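Side-chain contacts in Tetur07g02040 (Tetranychus urticae, PDB 6BDJ), which is an intradiol ring-cleavage dioxygenase that binds ferric iron and probably opens catechol-like aromatic rings by inserting both atoms of molecular oxygen: residues A[149-152]-A[157-160]; A[135-140]-A[164-169]; A[172-175]-A[179-182]. One frame throughout, in Å; residues are numbered along the deposited sequence.

Overall arrangement
All three contacts lie in one dioxygenase family region and illustrate how a beta fold builds outward from a metal site. Contact 1 joins neighbouring strands 148-154 and 157-166 and carries one iron ligand. Contact 2, beside the site, brings Phe166, at the far end of strand 157-166 just before helix 168-175, against the chain leaving strand 130-136; its centre is about 19 Å from that of contact 1, and Tyr150 packs on Ile164 between them. Both segments of contact 1 fall between those of contact 2. Contact 3 comes after both, on helix 168-175, remote from the iron; its centre is about 10 Å from that of contact 2, to which Tyr180 is tied, but about 29 Å from that of contact 1.

Contact 1: A[149-152]-A[157-160]; sequences HYRI and NVAH. With FE (Fe (III) ion), chain C.
Ile152 and His160 pair across the hairpin of strands 148-154 and 157-166, and their backbones carry the polar part of the contact. Ile152 N donates to His160 O at 2.8 Å, while Ile152 O accepts from Ala159 N at 2.8 Å. A weak third bond runs from His160 N to Ile152 O at 3.5 Å. Two successive residues therefore face a single one on the other strand, a classic beta bulge, and the two short segments run at 130° to each other.

Beside this pair, the rings of Tyr150 and His160 meet rim to rim with their planes only 10° apart, and Tyr150 OH comes 3.0 Å from His160 NE2. Tyr150 CG sits between the backbone N and the carbonyl carbon (chi1 76°), and with CG in that position the hydroxyl end of the ring reaches the imidazole. Further out, the Arg151 chain, extended from CG to NE, crosses Val158 at a slant. Val158 CG1 lies over one guanidinium face toward its rim, 3.6 Å from Arg151 NE, and Val158 CG2 is 3.5 Å from Arg151 NH2.

The second shell fixes these groups. Glu42 forms a salt bridge with Arg151 NH1, His153 bonds to Arg151 NE, and the carbonyl of Pro38 engages His160 NE2. At the start of the segment, His149 NE2 binds the iron at 2.3 Å, alongside His147, Tyr96 and a water, with its ring stacked on Trp88. His149 thus gives a nitrogen ligand to the ferric ion, and two residues further on the buried Arg151 has its charge probably offset by Glu42.

Contact 2: A[135-140]-A[164-169]; sequences TLFPGH and IFFDES
In the hydrophobic layer beside the iron site, where the chain leaving strand 130-136 passes the junction between strand 157-166 and helix 168-175, Phe137 and Pro138 close on Phe166. The backbones stay well apart, with Phe137 CA and Phe166 CA separated by 9.5 Å, so side chains alone make the contact. Phe137 CE2 stands over one face of the Phe166 ring, displaced toward its rim, and approaches Phe166 CD1 to 3.4 Å. The two rings have their planes inclined at 48° and their centroids 4.5 Å apart. Phe137 directs its CG away from its own backbone nitrogen (chi1 -168°), and Phe166 turns its CG opposite its carbonyl carbon (chi1 -61°); with these torsions the two side chains slide past each other in opposite directions.

The proline completes the grip on the outer part of the Phe166 ring. Pro138 CG lies 3.5 Å from Phe166 CE2, and Pro138 CD lies 3.6 Å from Phe166 CZ. No hydrogen bond crosses between the segments, and all three touching residues are buried. Ile148, Leu65 and Ile206 from three strands of the sheet also touch Phe166, while Ile148 meets Pro138 as well. Just beyond Phe166, Asp167 occupies the N-cap position of helix 168-175, where its carboxylate caps a backbone nitrogen.

The Phe166 side chain is about 5 Å from that of the iron ligand His147, and the Pro138 side chain is about 8 Å from the metal. Segment 135-140 also runs directly into Tyr141, an iron-binding residue of this protein although the metal is not bound to it in this model. Aromatic and proline side chains thus pack beside a ferric site of tyrosine and histidine ligands carried by a beta fold, consistent with the intradiol dioxygenase family.

Contact 3: A[172-175]-A[179-182]; sequences QVIQ and PYNQ
Tyr180 meets Ile174 as the chain turns back on helix 168-175, immediately after Pro179, whose preceding peptide bond is cis. The tyrosine and the isoleucine lie side by side, pointing the same way. Ile174 CG2 sits over one face of the Tyr180 ring, 4.1 Å from the centroid and 26° off the ring normal, which makes a CH-pi contact offset toward the rim. The closest approach is Ile174 CG2 to Tyr180 CD2, 3.7 Å. The ring also comes close to the backbone, Tyr180 CD2 lying 3.6 Å from Ile174 O. Tyr180 places its CG opposite the carbonyl carbon (chi1 -60°), laying the ring alongside the isoleucine and carrying its hydroxyl inward. There two partners hold the OH: the carbonyl of Phe137 and the backbone N of Ile63.

Asn181 comes next and approaches the carbonyl of Gln175 through carbon, its CB lying 3.3 Å from Gln175 O. Asn181 N is 3.4 Å from Gln175 O, but the angle is too poor for a hydrogen bond. Asn181 ND2 makes a weak hydrogen bond to Ser176 O. At Gln182 the backbone N bonds to Pro179 O at 3.1 Å, closing a turn that has Tyr180 and Asn181 at its corners. The contact is thus mainly apolar in its interior, while the one buried tyrosine hydroxyl is satisfied by backbone groups belonging to other parts of the fold.

Contact 1: A[149-152]-A[157-160]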
ATOM      1  N   HIS A 149      -0.636  -2.134   0.097  1.00 44.99           N
ATOM      2  CA  HIS A 149      -1.960  -1.775   0.535  1.00 44.43           C
ATOM      3  C   HIS A 149      -2.000  -0.455   1.241  1.00 44.17           C
ATOM      4  O   HIS A 149      -1.004  -0.048   1.846  1.00 42.56           O
ATOM      5  CB  HIS A 149      -2.466  -2.749   1.543  1.00 42.61           C
ATOM      6  CG  HIS A 149      -2.642  -4.119   1.039  1.00 45.68           C
ATOM      7  ND1 HIS A 149      -3.872  -4.597   0.616  1.00 46.42           N
ATOM      8  CD2 HIS A 149      -1.770  -5.138   0.931  1.00 44.46           C
ATOM      9  CE1 HIS A 149      -3.739  -5.862   0.268  1.00 47.43           C
ATOM     10  NE2 HIS A 149      -2.475  -6.208   0.450  1.00 49.63           N
ATOM     11  N   TYR A 150      -3.189   0.148   1.260  1.00 41.96           N
ATOM     12  CA  TYR A 150      -3.420   1.382   1.994  1.00 42.42           C
ATOM     13  C   TYR A 150      -4.877   1.471   2.411  1.00 42.28           C
ATOM     14  O   TYR A 150      -5.771   0.970   1.719  1.00 41.34           O
ATOM     15  CB  TYR A 150      -2.997   2.621   1.194  1.00 45.51           C
ATOM     16  CG  TYR A 150      -3.947   3.014   0.091  1.00 47.65           C
ATOM     17  CD1 TYR A 150      -3.829   2.478  -1.184  1.00 49.75           C
ATOM     18  CD2 TYR A 150      -4.954   3.931   0.318  1.00 50.34           C
ATOM     19  CE1 TYR A 150      -4.711   2.837  -2.200  1.00 50.70           C
ATOM     20  CE2 TYR A 150      -5.844   4.286  -0.677  1.00 51.23           C
ATOM     21  CZ  TYR A 150      -5.721   3.739  -1.937  1.00 51.75           C
ATOM     22  OH  TYR A 150      -6.624   4.123  -2.919  1.00 52.73           O
ATOM     23  N   ARG A 151      -5.100   2.103   3.550  1.00 41.80           N
ATOM     24  CA  ARG A 151      -6.416   2.294   4.099  1.00 42.65           C
ATOM     25  C   ARG A 151      -6.443   3.641   4.776  1.00 44.22           C
ATOM     26  O   ARG A 151      -5.495   4.006   5.476  1.00 43.10           O
ATOM     27  CB  ARG A 151      -6.714   1.177   5.087  1.00 42.80           C
ATOM     28  CG  ARG A 151      -7.869   1.423   6.027  1.00 43.80           C
ATOM     29  CD  ARG A 151      -8.342   0.092   6.610  1.00 45.07           C
ATOM     30  NE  ARG A 151      -9.126   0.305   7.808  1.00 48.15           N
ATOM     31  CZ  ARG A 151      -9.905  -0.577   8.439  1.00 49.90           C
ATOM     32  NH1 ARG A 151     -10.100  -1.816   7.986  1.00 49.95           N
ATOM     33  NH2 ARG A 151     -10.529  -0.194   9.559  1.00 52.46           N
ATOM     34  N   ILE A 152      -7.511   4.396   4.550  1.00 45.86           N
ATOM     35  CA  ILE A 152      -7.619   5.788   5.012  1.00 48.42           C
ATOM     36  C   ILE A 152      -8.809   5.984   5.922  1.00 50.43           C
ATOM     37  O   ILE A 152      -9.942   5.670   5.553  1.00 52.44           O
ATOM     38  CB  ILE A 152      -7.732   6.772   3.846  1.00 50.21           C
ATOM     39  CG1 ILE A 152      -6.549   6.542   2.905  1.00 49.48           C
ATOM     40  CG2 ILE A 152      -7.734   8.209   4.362  1.00 51.70           C
ATOM     41  CD1 ILE A 152      -6.684   7.198   1.558  1.00 51.94           C
ATOM     42  N   ASN A 157     -14.342   7.395  10.116  1.00 76.88           N
ATOM     43  CA  ASN A 157     -14.896   6.455   9.149  1.00 75.13           C
ATOM     44  C   ASN A 157     -13.731   5.880   8.358  1.00 67.60           C
ATOM     45  O   ASN A 157     -12.739   6.581   8.069  1.00 63.71           O
ATOM     46  CB  ASN A 157     -15.874   7.102   8.152  1.00 78.62           C
ATOM     47  CG  ASN A 157     -17.274   7.248   8.696  1.00 84.58           C
ATOM     48  OD1 ASN A 157     -17.549   7.025   9.882  1.00 84.02           O
ATOM     49  ND2 ASN A 157     -18.174   7.659   7.823  1.00 88.77           N
ATOM     50  N   VAL A 158     -13.898   4.616   7.972  1.00 64.70           N
ATOM     51  CA  VAL A 158     -13.001   3.985   7.026  1.00 61.59           C
ATOM     52  C   VAL A 158     -13.455   4.519   5.673  1.00 58.91           C
ATOM     53  O   VAL A 158     -14.439   4.045   5.120  1.00 57.02           O
ATOM     54  CB  VAL A 158     -13.093   2.446   7.056  1.00 63.24           C
ATOM     55  CG1 VAL A 158     -11.970   1.848   6.213  1.00 61.62           C
ATOM     56  CG2 VAL A 158     -13.045   1.915   8.485  1.00 64.33           C
ATOM     57  N   ALA A 159     -12.751   5.519   5.160  1.00 55.56           N
ATOM     58  CA  ALA A 159     -13.183   6.241   3.991  1.00 56.62           C
ATOM     59  C   ALA A 159     -12.818   5.570   2.673  1.00 55.82           C
ATOM     60  O   ALA A 159     -13.539   5.727   1.675  1.00 58.32           O
ATOM     61  CB  ALA A 159     -12.641   7.656   4.049  1.00 57.44           C
ATOM     62  N   HIS A 160     -11.698   4.844   2.659  1.00 54.09           N
ATOM     63  CA  HIS A 160     -11.143   4.319   1.418  1.00 52.74           C
ATOM     64  C   HIS A 160     -10.083   3.281   1.684  1.00 49.52           C
ATOM     65  O   HIS A 160      -9.214   3.487   2.521  1.00 51.10           O
ATOM     66  CB  HIS A 160     -10.546   5.459   0.577  1.00 54.71           C
ATOM     67  CG  HIS A 160     -10.316   5.098  -0.858  1.00 55.55           C
ATOM     68  ND1 HIS A 160     -11.136   5.536  -1.875  1.00 59.26           N
ATOM     69  CD2 HIS A 160      -9.357   4.345  -1.447  1.00 54.61           C
ATOM     70  CE1 HIS A 160     -10.691   5.068  -3.030  1.00 59.05           C
ATOM     71  NE2 HIS A 160      -9.604   4.352  -2.799  1.00 56.90           N
TER
HETATM   72 FE    FE C 301      -1.288  -8.173   0.010  1.00 69.11          FE
HETATM   73  O   HOH W   1      -2.792  -9.145   1.231  1.00 52.31           O

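Contact 2: A[135-140]-A[164-169]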
ATOM      1  N   THR A 135       9.919   3.359   2.820  1.00 56.80           N
ATOM      2  CA  THR A 135       9.645   1.946   2.795  1.00 54.02           C
ATOM      3  C   THR A 135      10.591   1.269   1.845  1.00 57.07           C
ATOM      4  O   THR A 135      11.659   1.796   1.541  1.00 60.12           O
ATOM      5  CB  THR A 135       8.160   1.671   2.486  1.00 52.47           C
ATOM      6  OG1 THR A 135       7.893   0.276   2.607  1.00 49.21           O
ATOM      7  CG2 THR A 135       7.731   2.175   1.126  1.00 54.45           C
ATOM      8  N   LEU A 136      10.258   0.050   1.447  1.00 57.51           N
ATOM      9  CA  LEU A 136      11.028  -0.654   0.444  1.00 60.97           C
ATOM     10  C   LEU A 136      10.103  -0.981  -0.708  1.00 60.99           C
ATOM     11  O   LEU A 136       8.889  -1.079  -0.529  1.00 58.86           O
ATOM     12  CB  LEU A 136      11.587  -1.950   1.032  1.00 61.46           C
ATOM     13  CG  LEU A 136      12.490  -1.853   2.277  1.00 61.75           C
ATOM     14  CD1 LEU A 136      12.827  -3.262   2.741  1.00 61.48           C
ATOM     15  CD2 LEU A 136      13.762  -1.055   2.011  1.00 64.54           C
ATOM     16  N   PHE A 137      10.672  -1.195  -1.881  1.00 64.57           N
ATOM     17  CA  PHE A 137       9.909  -1.821  -2.940  1.00 64.83           C
ATOM     18  C   PHE A 137       9.393  -3.196  -2.426  1.00 62.30           C
ATOM     19  O   PHE A 137      10.162  -3.975  -1.877  1.00 58.58           O
ATOM     20  CB  PHE A 137      10.730  -1.947  -4.214  1.00 68.66           C
ATOM     21  CG  PHE A 137       9.903  -2.327  -5.399  1.00 71.30           C
ATOM     22  CD1 PHE A 137       9.598  -3.658  -5.633  1.00 71.59           C
ATOM     23  CD2 PHE A 137       9.379  -1.358  -6.249  1.00 72.43           C
ATOM     24  CE1 PHE A 137       8.800  -4.030  -6.702  1.00 72.90           C
ATOM     25  CE2 PHE A 137       8.570  -1.719  -7.319  1.00 73.60           C
ATOM     26  CZ  PHE A 137       8.269  -3.053  -7.537  1.00 74.25           C
ATOM     27  N   PRO A 138       8.078  -3.469  -2.563  1.00 61.47           N
ATOM     28  CA  PRO A 138       7.496  -4.671  -1.986  1.00 60.02           C
ATOM     29  C   PRO A 138       7.892  -5.916  -2.738  1.00 65.61           C
ATOM     30  O   PRO A 138       8.113  -5.864  -3.953  1.00 68.74           O
ATOM     31  CB  PRO A 138       5.995  -4.433  -2.112  1.00 58.33           C
ATOM     32  CG  PRO A 138       5.871  -3.621  -3.341  1.00 59.81           C
ATOM     33  CD  PRO A 138       7.063  -2.678  -3.267  1.00 61.22           C
ATOM     34  N   GLY A 139       7.992  -7.027  -2.018  1.00 68.37           N
ATOM     35  CA  GLY A 139       8.040  -8.337  -2.651  1.00 72.70           C
ATOM     36  C   GLY A 139       6.611  -8.700  -3.016  1.00 74.51           C
ATOM     37  O   GLY A 139       5.728  -7.841  -3.093  1.00 75.02           O
ATOM     38  N   HIS A 140       6.360  -9.968  -3.253  1.00 79.68           N
ATOM     39  CA  HIS A 140       5.004 -10.379  -3.492  1.00 78.66           C
ATOM     40  C   HIS A 140       4.825 -11.803  -3.199  1.00 83.30           C
ATOM     41  O   HIS A 140       5.755 -12.623  -3.230  1.00 84.95           O
ATOM     42  CB  HIS A 140       4.607 -10.197  -4.966  1.00 80.75           C
ATOM     43  CG  HIS A 140       5.579 -10.796  -5.937  1.00 82.46           C
ATOM     44  ND1 HIS A 140       5.466 -12.083  -6.412  1.00 84.11           N
ATOM     45  CD2 HIS A 140       6.698 -10.280  -6.497  1.00 83.83           C
ATOM     46  CE1 HIS A 140       6.474 -12.331  -7.229  1.00 88.70           C
ATOM     47  NE2 HIS A 140       7.230 -11.251  -7.304  1.00 87.73           N
ATOM     48  N   ILE A 164      -1.778  -0.057  -4.164  1.00 52.84           N
ATOM     49  CA  ILE A 164      -0.858   0.682  -5.002  1.00 56.63           C
ATOM     50  C   ILE A 164      -0.131  -0.333  -5.879  1.00 58.71           C
ATOM     51  O   ILE A 164       0.432  -1.309  -5.383  1.00 60.24           O
ATOM     52  CB  ILE A 164       0.155   1.443  -4.137  1.00 59.47           C
ATOM     53  CG1 ILE A 164      -0.572   2.355  -3.146  1.00 59.30           C
ATOM     54  CG2 ILE A 164       1.107   2.244  -5.011  1.00 62.40           C
ATOM     55  CD1 ILE A 164       0.289   2.953  -2.062  1.00 60.04           C
ATOM     56  N   PHE A 165      -0.134  -0.090  -7.180  1.00 60.07           N
ATOM     57  CA  PHE A 165       0.547  -0.945  -8.149  1.00 61.89           C
ATOM     58  C   PHE A 165       1.730  -0.209  -8.760  1.00 64.83           C
ATOM     59  O   PHE A 165       1.874   0.999  -8.614  1.00 63.26           O
ATOM     60  CB  PHE A 165      -0.459  -1.398  -9.206  1.00 61.52           C
ATOM     61  CG  PHE A 165      -1.592  -2.207  -8.632  1.00 59.26           C
ATOM     62  CD1 PHE A 165      -1.393  -3.523  -8.273  1.00 58.96           C
ATOM     63  CD2 PHE A 165      -2.836  -1.640  -8.381  1.00 57.60           C
ATOM     64  CE1 PHE A 165      -2.412  -4.282  -7.703  1.00 58.34           C
ATOM     65  CE2 PHE A 165      -3.872  -2.386  -7.824  1.00 57.10           C
ATOM     66  CZ  PHE A 165      -3.665  -3.720  -7.500  1.00 58.43           C
ATOM     67  N   PHE A 166       2.570  -0.970  -9.448  1.00 69.44           N
ATOM     68  CA  PHE A 166       3.792  -0.448 -10.084  1.00 73.39           C
ATOM     69  C   PHE A 166       3.747  -0.644 -11.587  1.00 79.45           C
ATOM     70  O   PHE A 166       3.141  -1.617 -12.090  1.00 79.67           O
ATOM     71  CB  PHE A 166       5.006  -1.118  -9.475  1.00 72.17           C
ATOM     72  CG  PHE A 166       5.121  -0.852  -8.008  1.00 66.85           C
ATOM     73  CD1 PHE A 166       5.781   0.275  -7.560  1.00 66.80           C
ATOM     74  CD2 PHE A 166       4.471  -1.658  -7.086  1.00 63.21           C
ATOM     75  CE1 PHE A 166       5.872   0.565  -6.196  1.00 64.68           C
ATOM     76  CE2 PHE A 166       4.541  -1.376  -5.726  1.00 60.29           C
ATOM     77  CZ  PHE A 166       5.248  -0.256  -5.284  1.00 60.84           C
ATOM     78  N   ASP A 167       4.369   0.291 -12.311  1.00 84.75           N
ATOM     79  CA  ASP A 167       4.413   0.182 -13.775  1.00 90.16           C
ATOM     80  C   ASP A 167       5.286  -1.017 -14.116  1.00 93.54           C
ATOM     81  O   ASP A 167       6.244  -1.311 -13.383  1.00 95.29           O
ATOM     82  CB  ASP A 167       4.879   1.489 -14.448  1.00 92.87           C
ATOM     83  CG  ASP A 167       6.345   1.786 -14.205  1.00 96.79           C
ATOM     84  OD1 ASP A 167       6.682   2.194 -13.073  1.00 96.08           O
ATOM     85  OD2 ASP A 167       7.167   1.598 -15.144  1.00101.08           O
ATOM     86  N   GLU A 168       4.911  -1.728 -15.177  1.00 96.36           N
ATOM     87  CA  GLU A 168       5.479  -3.043 -15.489  1.00 98.78           C
ATOM     88  C   GLU A 168       6.979  -2.956 -15.727  1.00104.57           C
ATOM     89  O   GLU A 168       7.726  -3.839 -15.306  1.00105.42           O
ATOM     90  CB  GLU A 168       4.794  -3.634 -16.718  1.00101.29           C
ATOM     91  N   SER A 169       7.400  -1.887 -16.396  1.00109.24           N
ATOM     92  CA  SER A 169       8.803  -1.680 -16.726  1.00115.14           C
ATOM     93  C   SER A 169       9.654  -1.516 -15.468  1.00113.20           C
ATOM     94  O   SER A 169      10.692  -2.148 -15.345  1.00115.39           O
ATOM     95  CB  SER A 169       8.949  -0.458 -17.634  1.00119.64           C
ATOM     96  OG  SER A 169       8.624   0.726 -16.932  1.00118.33           O
TER

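Contact 3: A[172-175]-A[179-182]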
ATOM      1  N   GLN A 172       9.801  -4.708 -13.404  1.00106.97           N
ATOM      2  CA  GLN A 172      10.742  -5.644 -14.045  1.00111.46           C
ATOM      3  C   GLN A 172      12.188  -5.318 -13.711  1.00112.80           C
ATOM      4  O   GLN A 172      12.975  -6.211 -13.456  1.00114.66           O
ATOM      5  CB  GLN A 172      10.554  -5.659 -15.576  1.00116.78           C
ATOM      6  CG  GLN A 172      11.207  -6.859 -16.248  1.00122.97           C
ATOM      7  CD  GLN A 172      10.484  -8.185 -15.997  1.00122.24           C
ATOM      8  OE1 GLN A 172       9.381  -8.233 -15.441  1.00120.00           O
ATOM      9  NE2 GLN A 172      11.118  -9.276 -16.409  1.00126.55           N
ATOM     10  N   VAL A 173      12.532  -4.034 -13.735  1.00112.17           N
ATOM     11  CA  VAL A 173      13.882  -3.581 -13.394  1.00114.55           C
ATOM     12  C   VAL A 173      14.213  -3.944 -11.959  1.00110.31           C
ATOM     13  O   VAL A 173      15.255  -4.525 -11.692  1.00110.35           O
ATOM     14  CB  VAL A 173      14.048  -2.061 -13.648  1.00116.33           C
ATOM     15  CG1 VAL A 173      15.286  -1.480 -12.968  1.00117.77           C
ATOM     16  CG2 VAL A 173      14.100  -1.801 -15.154  1.00121.99           C
ATOM     17  N   ILE A 174      13.311  -3.614 -11.039  1.00107.44           N
ATOM     18  CA  ILE A 174      13.575  -3.865  -9.620  1.00106.10           C
ATOM     19  C   ILE A 174      13.637  -5.362  -9.291  1.00105.43           C
ATOM     20  O   ILE A 174      14.463  -5.784  -8.474  1.00101.19           O
ATOM     21  CB  ILE A 174      12.617  -3.101  -8.703  1.00102.16           C
ATOM     22  CG1 ILE A 174      12.955  -1.599  -8.788  1.00103.95           C
ATOM     23  CG2 ILE A 174      12.763  -3.576  -7.248  1.00 98.35           C
ATOM     24  CD1 ILE A 174      12.019  -0.694  -8.035  1.00101.27           C
ATOM     25  N   GLN A 175      12.803  -6.155  -9.943  1.00108.05           N
ATOM     26  CA  GLN A 175      12.794  -7.601  -9.689  1.00111.13           C
ATOM     27  C   GLN A 175      14.067  -8.280 -10.202  1.00115.72           C
ATOM     28  O   GLN A 175      14.410  -9.355  -9.744  1.00118.80           O
ATOM     29  CB  GLN A 175      11.516  -8.275 -10.245  1.00113.84           C
ATOM     30  CG  GLN A 175      11.717  -9.623 -10.980  1.00120.47           C
ATOM     31  CD  GLN A 175      12.132 -10.782 -10.066  1.00122.31           C
ATOM     32  OE1 GLN A 175      11.565 -10.939  -8.990  1.00121.76           O
ATOM     33  NE2 GLN A 175      13.139 -11.577 -10.488  1.00129.03           N
ATOM     34  N   PRO A 179      17.639  -7.965  -3.399  1.00 88.38           N
ATOM     35  CA  PRO A 179      17.372  -9.389  -3.193  1.00 86.95           C
ATOM     36  C   PRO A 179      16.101  -9.899  -3.863  1.00 85.67           C
ATOM     37  O   PRO A 179      15.698 -11.041  -3.621  1.00 84.76           O
ATOM     38  CB  PRO A 179      17.179  -9.458  -1.687  1.00 83.95           C
ATOM     39  CG  PRO A 179      16.522  -8.159  -1.361  1.00 80.47           C
ATOM     40  CD  PRO A 179      16.985  -7.135  -2.381  1.00 83.00           C
ATOM     41  N   TYR A 180      15.466  -9.077  -4.693  1.00 86.36           N
ATOM     42  CA  TYR A 180      14.141  -9.439  -5.243  1.00 86.23           C
ATOM     43  C   TYR A 180      14.265 -10.623  -6.182  1.00 92.86           C
ATOM     44  O   TYR A 180      13.363 -11.452  -6.251  1.00 94.53           O
ATOM     45  CB  TYR A 180      13.483  -8.253  -5.942  1.00 83.90           C
ATOM     46  CG  TYR A 180      13.276  -7.122  -4.992  1.00 78.84           C
ATOM     47  CD1 TYR A 180      12.161  -7.104  -4.152  1.00 73.85           C
ATOM     48  CD2 TYR A 180      14.217  -6.081  -4.888  1.00 80.01           C
ATOM     49  CE1 TYR A 180      11.999  -6.102  -3.248  1.00 71.09           C
ATOM     50  CE2 TYR A 180      14.032  -5.054  -3.980  1.00 77.57           C
ATOM     51  CZ  TYR A 180      12.908  -5.078  -3.169  1.00 73.00           C
ATOM     52  OH  TYR A 180      12.682  -4.082  -2.253  1.00 72.03           O
ATOM     53  N   ASN A 181      15.429 -10.742  -6.808  1.00 96.02           N
ATOM     54  CA  ASN A 181      15.710 -11.797  -7.771  1.00103.29           C
ATOM     55  C   ASN A 181      16.040 -13.147  -7.141  1.00105.62           C
ATOM     56  O   ASN A 181      16.338 -14.081  -7.877  1.00107.91           O
ATOM     57  CB  ASN A 181      16.842 -11.358  -8.738  1.00107.73           C
ATOM     58  CG  ASN A 181      18.171 -11.087  -8.038  1.00109.60           C
ATOM     59  OD1 ASN A 181      18.319 -11.209  -6.818  1.00105.67           O
ATOM     60  ND2 ASN A 181      19.157 -10.707  -8.835  1.00114.58           N
ATOM     61  N   GLN A 182      15.982 -13.257  -5.814  1.00102.01           N
ATOM     62  CA  GLN A 182      16.308 -14.519  -5.156  1.00105.12           C
ATOM     63  C   GLN A 182      15.166 -15.500  -4.877  1.00105.79           C
ATOM     64  O   GLN A 182      15.487 -16.645  -4.604  1.00111.46           O
ATOM     65  CB  GLN A 182      17.202 -14.308  -3.921  1.00101.79           C
TER